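Long-range contact in elongation factor 1-gamma 1 (Saccharomyces cerevisiae, PDB 1NHY), which serves as a subunit of the eukaryotic translation elongation factor 1 complex, probably tethering it to other parts of the cell, and is represented here by its N-terminal GST-like domain: residues A103-I115 against V164-L176. Sequence-based numbering, arbitrary orientation.
Sequences ANSDLCIQIANTI and VAASIFTRYFESL
Tyr172 is the largest bump of this contact, pushed from helix 160-175 into a hollow walled by Leu107, Ile111, Thr114 and Ile115. Its CG lies beside the backbone N, opposite the carbonyl carbon (chi1 -80°), which carries the ring across to residues 103-115. There CE2 meets Ile111 CG1 at 3.5 Å, and on the other flank CE1 meets Ile115 CD1 at 3.6 Å. At the far end of the ring, Tyr172 OH donates to Leu107 O over 2.9 Å. The hydroxyl approaches nearly in line with the C=O (160°) and only slightly out of its plane. A phenylalanine here would keep the ring but would probably leave Leu107 O without this hydroxyl donor. Leu107 returns a knob of its own: CD2 sits 3.6 Å above the plane of the Phe169 ring, over its centre, a CH-pi contact. The same CD2 also touches Ile168 CG2, while the other methyl, CD1, lies against Tyr172 CE2. One turn before Leu107, the backbone of Ala103 takes Ile168 CD1, and Ala103 CB faces Ala165 CB at 3.6 Å; the two backbones come nearest here, Ala103 CA and Ala165 CA being 5.1 Å apart. At the other end Ile115 CD1 packs on Leu176 CD1. Both segments belong to the all-helical C-terminal part of the GST-like fold, where Phe143 and Trp191 also meet the Phe169 ring. The chemistry is thus mainly apolar, implying cohesion by buried hydrocarbon, with one hydroxyl-to-carbonyl bond adding direction.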
ATOM      1  N   ALA A 103       4.335  -4.601   7.145  1.00 59.67           N
ATOM      2  CA  ALA A 103       4.518  -3.756   5.993  1.00 60.61           C
ATOM      3  C   ALA A 103       4.299  -2.310   6.365  1.00 62.15           C
ATOM      4  O   ALA A 103       5.198  -1.476   6.252  1.00 62.33           O
ATOM      5  CB  ALA A 103       3.541  -4.162   4.921  1.00 60.99           C
ATOM      6  N   ASN A 104       3.082  -2.031   6.815  1.00 64.18           N
ATOM      7  CA  ASN A 104       2.673  -0.693   7.194  1.00 65.83           C
ATOM      8  C   ASN A 104       3.549  -0.027   8.237  1.00 66.90           C
ATOM      9  O   ASN A 104       3.567   1.197   8.358  1.00 68.73           O
ATOM     10  CB  ASN A 104       1.250  -0.725   7.694  1.00 66.56           C
ATOM     11  CG  ASN A 104       0.447   0.403   7.138  1.00 69.71           C
ATOM     12  OD1 ASN A 104       0.905   1.552   7.112  1.00 71.20           O
ATOM     13  ND2 ASN A 104      -0.762   0.098   6.674  1.00 69.93           N
ATOM     14  N   SER A 105       4.266  -0.836   9.000  1.00 66.10           N
ATOM     15  CA  SER A 105       5.152  -0.311  10.023  1.00 64.73           C
ATOM     16  C   SER A 105       6.574  -0.731   9.698  1.00 64.29           C
ATOM     17  O   SER A 105       7.291  -0.037   8.986  1.00 65.67           O
ATOM     18  CB  SER A 105       4.757  -0.854  11.381  1.00 65.09           C
ATOM     19  OG  SER A 105       3.373  -0.683  11.581  1.00 68.08           O
ATOM     20  N   ASP A 106       6.967  -1.894  10.202  1.00 62.11           N
ATOM     21  CA  ASP A 106       8.314  -2.416   9.988  1.00 60.89           C
ATOM     22  C   ASP A 106       9.026  -2.030   8.702  1.00 60.42           C
ATOM     23  O   ASP A 106      10.180  -1.623   8.745  1.00 61.52           O
ATOM     24  CB  ASP A 106       8.312  -3.935  10.111  1.00 61.80           C
ATOM     25  CG  ASP A 106       7.984  -4.389  11.512  1.00 63.64           C
ATOM     26  OD1 ASP A 106       6.923  -3.960  12.025  1.00 66.87           O
ATOM     27  OD2 ASP A 106       8.779  -5.161  12.102  1.00 62.88           O
ATOM     28  N   LEU A 107       8.358  -2.150   7.567  1.00 59.38           N
ATOM     29  CA  LEU A 107       8.990  -1.828   6.305  1.00 59.06           C
ATOM     30  C   LEU A 107       8.805  -0.387   5.834  1.00 60.43           C
ATOM     31  O   LEU A 107       9.752   0.248   5.384  1.00 62.50           O
ATOM     32  CB  LEU A 107       8.477  -2.787   5.240  1.00 58.60           C
ATOM     33  CG  LEU A 107       8.954  -2.579   3.806  1.00 57.83           C
ATOM     34  CD1 LEU A 107      10.445  -2.878   3.693  1.00 57.32           C
ATOM     35  CD2 LEU A 107       8.153  -3.479   2.904  1.00 56.89           C
ATOM     36  N   CYS A 108       7.587   0.122   5.923  1.00 60.23           N
ATOM     37  CA  CYS A 108       7.294   1.479   5.493  1.00 59.25           C
ATOM     38  C   CYS A 108       8.102   2.515   6.275  1.00 59.56           C
ATOM     39  O   CYS A 108       8.425   3.585   5.758  1.00 58.15           O
ATOM     40  CB  CYS A 108       5.809   1.746   5.683  1.00 57.52           C
ATOM     41  SG  CYS A 108       5.212   3.176   4.836  1.00 57.69           S
ATOM     42  N   ILE A 109       8.436   2.196   7.524  1.00 60.80           N
ATOM     43  CA  ILE A 109       9.184   3.119   8.369  1.00 60.97           C
ATOM     44  C   ILE A 109      10.458   3.608   7.726  1.00 62.39           C
ATOM     45  O   ILE A 109      10.700   4.810   7.629  1.00 63.29           O
ATOM     46  CB  ILE A 109       9.608   2.490   9.700  1.00 59.41           C
ATOM     47  CG1 ILE A 109       8.389   2.033  10.483  1.00 58.82           C
ATOM     48  CG2 ILE A 109      10.379   3.504  10.504  1.00 60.29           C
ATOM     49  CD1 ILE A 109       7.349   3.104  10.639  1.00 61.50           C
ATOM     50  N   GLN A 110      11.277   2.659   7.296  1.00 62.28           N
ATOM     51  CA  GLN A 110      12.560   2.966   6.695  1.00 61.93           C
ATOM     52  C   GLN A 110      12.563   3.833   5.453  1.00 61.71           C
ATOM     53  O   GLN A 110      13.586   4.417   5.120  1.00 62.69           O
ATOM     54  CB  GLN A 110      13.307   1.666   6.436  1.00 62.42           C
ATOM     55  CG  GLN A 110      13.388   0.843   7.691  1.00 64.53           C
ATOM     56  CD  GLN A 110      13.769   1.696   8.885  1.00 66.47           C
ATOM     57  OE1 GLN A 110      13.383   1.415  10.006  1.00 66.54           O
ATOM     58  NE2 GLN A 110      14.534   2.743   8.641  1.00 68.31           N
ATOM     59  N   ILE A 111      11.440   3.926   4.756  1.00 60.96           N
ATOM     60  CA  ILE A 111      11.427   4.765   3.576  1.00 60.60           C
ATOM     61  C   ILE A 111      11.969   6.163   3.922  1.00 62.47           C
ATOM     62  O   ILE A 111      12.845   6.694   3.236  1.00 62.33           O
ATOM     63  CB  ILE A 111      10.019   4.896   3.015  1.00 58.86           C
ATOM     64  CG1 ILE A 111       9.558   3.546   2.464  1.00 56.63           C
ATOM     65  CG2 ILE A 111       9.992   5.959   1.933  1.00 57.38           C
ATOM     66  CD1 ILE A 111       8.116   3.568   1.991  1.00 54.20           C
ATOM     67  N   ALA A 112      11.463   6.747   5.002  1.00 63.37           N
ATOM     68  CA  ALA A 112      11.902   8.078   5.421  1.00 63.68           C
ATOM     69  C   ALA A 112      13.321   8.061   5.984  1.00 64.45           C
ATOM     70  O   ALA A 112      13.837   9.070   6.452  1.00 65.12           O
ATOM     71  CB  ALA A 112      10.940   8.630   6.458  1.00 63.77           C
ATOM     72  N   ASN A 113      13.951   6.902   5.957  1.00 65.66           N
ATOM     73  CA  ASN A 113      15.307   6.784   6.467  1.00 66.70           C
ATOM     74  C   ASN A 113      16.224   6.321   5.370  1.00 67.93           C
ATOM     75  O   ASN A 113      17.405   6.087   5.599  1.00 69.21           O
ATOM     76  CB  ASN A 113      15.367   5.805   7.632  1.00 65.20           C
ATOM     77  CG  ASN A 113      14.869   6.423   8.900  1.00 65.38           C
ATOM     78  OD1 ASN A 113      14.909   5.811   9.963  1.00 66.78           O
ATOM     79  ND2 ASN A 113      14.394   7.660   8.802  1.00 65.15           N
ATOM     80  N   THR A 114      15.673   6.190   4.169  1.00 68.18           N
ATOM     81  CA  THR A 114      16.462   5.750   3.039  1.00 68.02           C
ATOM     82  C   THR A 114      16.014   6.485   1.789  1.00 68.54           C
ATOM     83  O   THR A 114      16.678   7.410   1.350  1.00 68.96           O
ATOM     84  CB  THR A 114      16.317   4.242   2.822  1.00 68.29           C
ATOM     85  OG1 THR A 114      14.958   3.943   2.477  1.00 69.85           O
ATOM     86  CG2 THR A 114      16.678   3.485   4.086  1.00 66.99           C
ATOM     87  N   ILE A 115      14.883   6.096   1.219  1.00 68.76           N
ATOM     88  CA  ILE A 115      14.428   6.763   0.012  1.00 70.24           C
ATOM     89  C   ILE A 115      14.488   8.278   0.165  1.00 72.26           C
ATOM     90  O   ILE A 115      15.203   8.934  -0.572  1.00 72.17           O
ATOM     91  CB  ILE A 115      12.983   6.330  -0.391  1.00 70.28           C
ATOM     92  CG1 ILE A 115      13.020   4.950  -1.061  1.00 69.08           C
ATOM     93  CG2 ILE A 115      12.353   7.375  -1.329  1.00 69.04           C
ATOM     94  CD1 ILE A 115      13.512   3.844  -0.156  1.00 68.13           C
ATOM     95  N   VAL A 164      -1.807  -3.854   0.488  1.00 52.17           N
ATOM     96  CA  VAL A 164      -1.050  -2.801   1.136  1.00 49.19           C
ATOM     97  C   VAL A 164       0.437  -3.043   1.056  1.00 49.96           C
ATOM     98  O   VAL A 164       1.182  -2.206   0.553  1.00 50.42           O
ATOM     99  CB  VAL A 164      -1.459  -2.673   2.584  1.00 47.02           C
ATOM    100  CG1 VAL A 164      -0.455  -1.815   3.341  1.00 44.22           C
ATOM    101  CG2 VAL A 164      -2.852  -2.067   2.643  1.00 43.72           C
ATOM    102  N   ALA A 165       0.878  -4.185   1.557  1.00 50.34           N
ATOM    103  CA  ALA A 165       2.291  -4.504   1.509  1.00 51.88           C
ATOM    104  C   ALA A 165       2.834  -4.277   0.087  1.00 53.18           C
ATOM    105  O   ALA A 165       3.990  -3.895  -0.089  1.00 54.96           O
ATOM    106  CB  ALA A 165       2.514  -5.944   1.946  1.00 50.10           C
ATOM    107  N   ALA A 166       2.004  -4.493  -0.932  1.00 52.84           N
ATOM    108  CA  ALA A 166       2.461  -4.289  -2.308  1.00 53.46           C
ATOM    109  C   ALA A 166       2.719  -2.821  -2.582  1.00 54.85           C
ATOM    110  O   ALA A 166       3.720  -2.462  -3.198  1.00 55.37           O
ATOM    111  CB  ALA A 166       1.434  -4.818  -3.298  1.00 53.47           C
ATOM    112  N   SER A 167       1.806  -1.972  -2.125  1.00 56.63           N
ATOM    113  CA  SER A 167       1.937  -0.538  -2.326  1.00 57.74           C
ATOM    114  C   SER A 167       3.179  -0.008  -1.621  1.00 58.11           C
ATOM    115  O   SER A 167       3.887   0.851  -2.141  1.00 59.10           O
ATOM    116  CB  SER A 167       0.704   0.187  -1.793  1.00 58.15           C
ATOM    117  OG  SER A 167       0.694   0.176  -0.378  1.00 59.91           O
ATOM    118  N   ILE A 168       3.458  -0.521  -0.437  1.00 58.63           N
ATOM    119  CA  ILE A 168       4.619  -0.043   0.283  1.00 60.27           C
ATOM    120  C   ILE A 168       5.910  -0.380  -0.450  1.00 60.83           C
ATOM    121  O   ILE A 168       6.754   0.500  -0.691  1.00 60.86           O
ATOM    122  CB  ILE A 168       4.615  -0.608   1.705  1.00 61.26           C
ATOM    123  CG1 ILE A 168       3.476   0.074   2.472  1.00 61.79           C
ATOM    124  CG2 ILE A 168       5.972  -0.397   2.385  1.00 61.63           C
ATOM    125  CD1 ILE A 168       3.114  -0.578   3.766  1.00 63.22           C
ATOM    126  N   PHE A 169       6.051  -1.647  -0.821  1.00 60.61           N
ATOM    127  CA  PHE A 169       7.225  -2.103  -1.544  1.00 59.75           C
ATOM    128  C   PHE A 169       7.534  -1.246  -2.766  1.00 61.91           C
ATOM    129  O   PHE A 169       8.696  -1.009  -3.085  1.00 62.86           O
ATOM    130  CB  PHE A 169       7.021  -3.543  -1.964  1.00 54.99           C
ATOM    131  CG  PHE A 169       7.710  -4.522  -1.078  1.00 52.06           C
ATOM    132  CD1 PHE A 169       9.090  -4.631  -1.110  1.00 50.65           C
ATOM    133  CD2 PHE A 169       6.987  -5.349  -0.214  1.00 51.48           C
ATOM    134  CE1 PHE A 169       9.759  -5.561  -0.298  1.00 50.33           C
ATOM    135  CE2 PHE A 169       7.647  -6.283   0.603  1.00 50.42           C
ATOM    136  CZ  PHE A 169       9.038  -6.385   0.560  1.00 48.66           C
ATOM    137  N   THR A 170       6.496  -0.774  -3.446  1.00 63.27           N
ATOM    138  CA  THR A 170       6.671   0.064  -4.626  1.00 65.69           C
ATOM    139  C   THR A 170       7.910   0.983  -4.600  1.00 67.17           C
ATOM    140  O   THR A 170       8.925   0.656  -5.218  1.00 66.92           O
ATOM    141  CB  THR A 170       5.395   0.857  -4.848  1.00 65.89           C
ATOM    142  OG1 THR A 170       4.316  -0.076  -4.986  1.00 66.15           O
ATOM    143  CG2 THR A 170       5.487   1.698  -6.094  1.00 66.35           C
ATOM    144  N   ARG A 171       7.850   2.105  -3.887  1.00 68.90           N
ATOM    145  CA  ARG A 171       8.999   3.019  -3.823  1.00 70.53           C
ATOM    146  C   ARG A 171      10.363   2.324  -3.667  1.00 71.35           C
ATOM    147  O   ARG A 171      11.375   2.817  -4.160  1.00 71.34           O
ATOM    148  CB  ARG A 171       8.806   4.021  -2.688  1.00 70.96           C
ATOM    149  CG  ARG A 171       7.525   4.837  -2.816  1.00 72.88           C
ATOM    150  CD  ARG A 171       7.533   5.769  -4.035  1.00 73.59           C
ATOM    151  NE  ARG A 171       6.293   5.682  -4.808  1.00 74.26           N
ATOM    152  CZ  ARG A 171       5.644   6.723  -5.333  1.00 73.67           C
ATOM    153  NH1 ARG A 171       6.113   7.955  -5.170  1.00 75.28           N
ATOM    154  NH2 ARG A 171       4.527   6.533  -6.029  1.00 70.00           N
ATOM    155  N   TYR A 172      10.408   1.195  -2.972  1.00 72.31           N
ATOM    156  CA  TYR A 172      11.677   0.484  -2.834  1.00 73.83           C
ATOM    157  C   TYR A 172      12.100  -0.106  -4.191  1.00 74.84           C
ATOM    158  O   TYR A 172      13.270  -0.055  -4.564  1.00 75.67           O
ATOM    159  CB  TYR A 172      11.554  -0.629  -1.805  1.00 73.60           C
ATOM    160  CG  TYR A 172      11.648  -0.162  -0.382  1.00 74.10           C
ATOM    161  CD1 TYR A 172      12.863   0.250   0.159  1.00 74.34           C
ATOM    162  CD2 TYR A 172      10.525  -0.163   0.444  1.00 75.51           C
ATOM    163  CE1 TYR A 172      12.963   0.646   1.497  1.00 74.52           C
ATOM    164  CE2 TYR A 172      10.613   0.232   1.779  1.00 75.73           C
ATOM    165  CZ  TYR A 172      11.834   0.634   2.299  1.00 74.90           C
ATOM    166  OH  TYR A 172      11.914   0.998   3.621  1.00 73.73           O
ATOM    167  N   PHE A 173      11.145  -0.664  -4.929  1.00 74.47           N
ATOM    168  CA  PHE A 173      11.453  -1.233  -6.230  1.00 74.04           C
ATOM    169  C   PHE A 173      11.807  -0.153  -7.215  1.00 74.92           C
ATOM    170  O   PHE A 173      12.209  -0.440  -8.325  1.00 75.44           O
ATOM    171  CB  PHE A 173      10.272  -2.022  -6.776  1.00 72.51           C
ATOM    172  CG  PHE A 173      10.166  -3.386  -6.207  1.00 69.91           C
ATOM    173  CD1 PHE A 173      11.220  -4.279  -6.326  1.00 68.72           C
ATOM    174  CD2 PHE A 173       9.037  -3.762  -5.497  1.00 69.53           C
ATOM    175  CE1 PHE A 173      11.160  -5.529  -5.746  1.00 69.48           C
ATOM    176  CE2 PHE A 173       8.960  -5.016  -4.905  1.00 69.71           C
ATOM    177  CZ  PHE A 173      10.030  -5.904  -5.026  1.00 70.58           C
ATOM    178  N   GLU A 174      11.657   1.097  -6.818  1.00 76.02           N
ATOM    179  CA  GLU A 174      11.971   2.186  -7.723  1.00 76.45           C
ATOM    180  C   GLU A 174      13.277   2.876  -7.396  1.00 76.99           C
ATOM    181  O   GLU A 174      13.855   3.536  -8.253  1.00 77.73           O
ATOM    182  CB  GLU A 174      10.850   3.212  -7.707  1.00 75.89           C
ATOM    183  CG  GLU A 174       9.534   2.626  -8.102  1.00 77.89           C
ATOM    184  CD  GLU A 174       8.481   3.683  -8.352  1.00 79.85           C
ATOM    185  OE1 GLU A 174       8.203   4.487  -7.430  1.00 81.03           O
ATOM    186  OE2 GLU A 174       7.931   3.705  -9.479  1.00 80.99           O
ATOM    187  N   SER A 175      13.756   2.722  -6.168  1.00 77.09           N
ATOM    188  CA  SER A 175      14.977   3.407  -5.799  1.00 77.90           C
ATOM    189  C   SER A 175      16.011   2.524  -5.151  1.00 79.63           C
ATOM    190  O   SER A 175      17.189   2.837  -5.187  1.00 80.85           O
ATOM    191  CB  SER A 175      14.653   4.563  -4.853  1.00 77.06           C
ATOM    192  OG  SER A 175      13.477   5.242  -5.257  1.00 78.02           O
ATOM    193  N   LEU A 176      15.599   1.415  -4.562  1.00 80.95           N
ATOM    194  CA  LEU A 176      16.586   0.588  -3.897  1.00 82.08           C
ATOM    195  C   LEU A 176      16.708  -0.850  -4.349  1.00 83.49           C
ATOM    196  O   LEU A 176      17.757  -1.457  -4.184  1.00 83.19           O
ATOM    197  CB  LEU A 176      16.342   0.603  -2.387  1.00 82.45           C
ATOM    198  CG  LEU A 176      16.484   1.959  -1.709  1.00 83.00           C
ATOM    199  CD1 LEU A 176      16.230   1.811  -0.226  1.00 83.09           C
ATOM    200  CD2 LEU A 176      17.870   2.494  -1.960  1.00 83.79           C
TER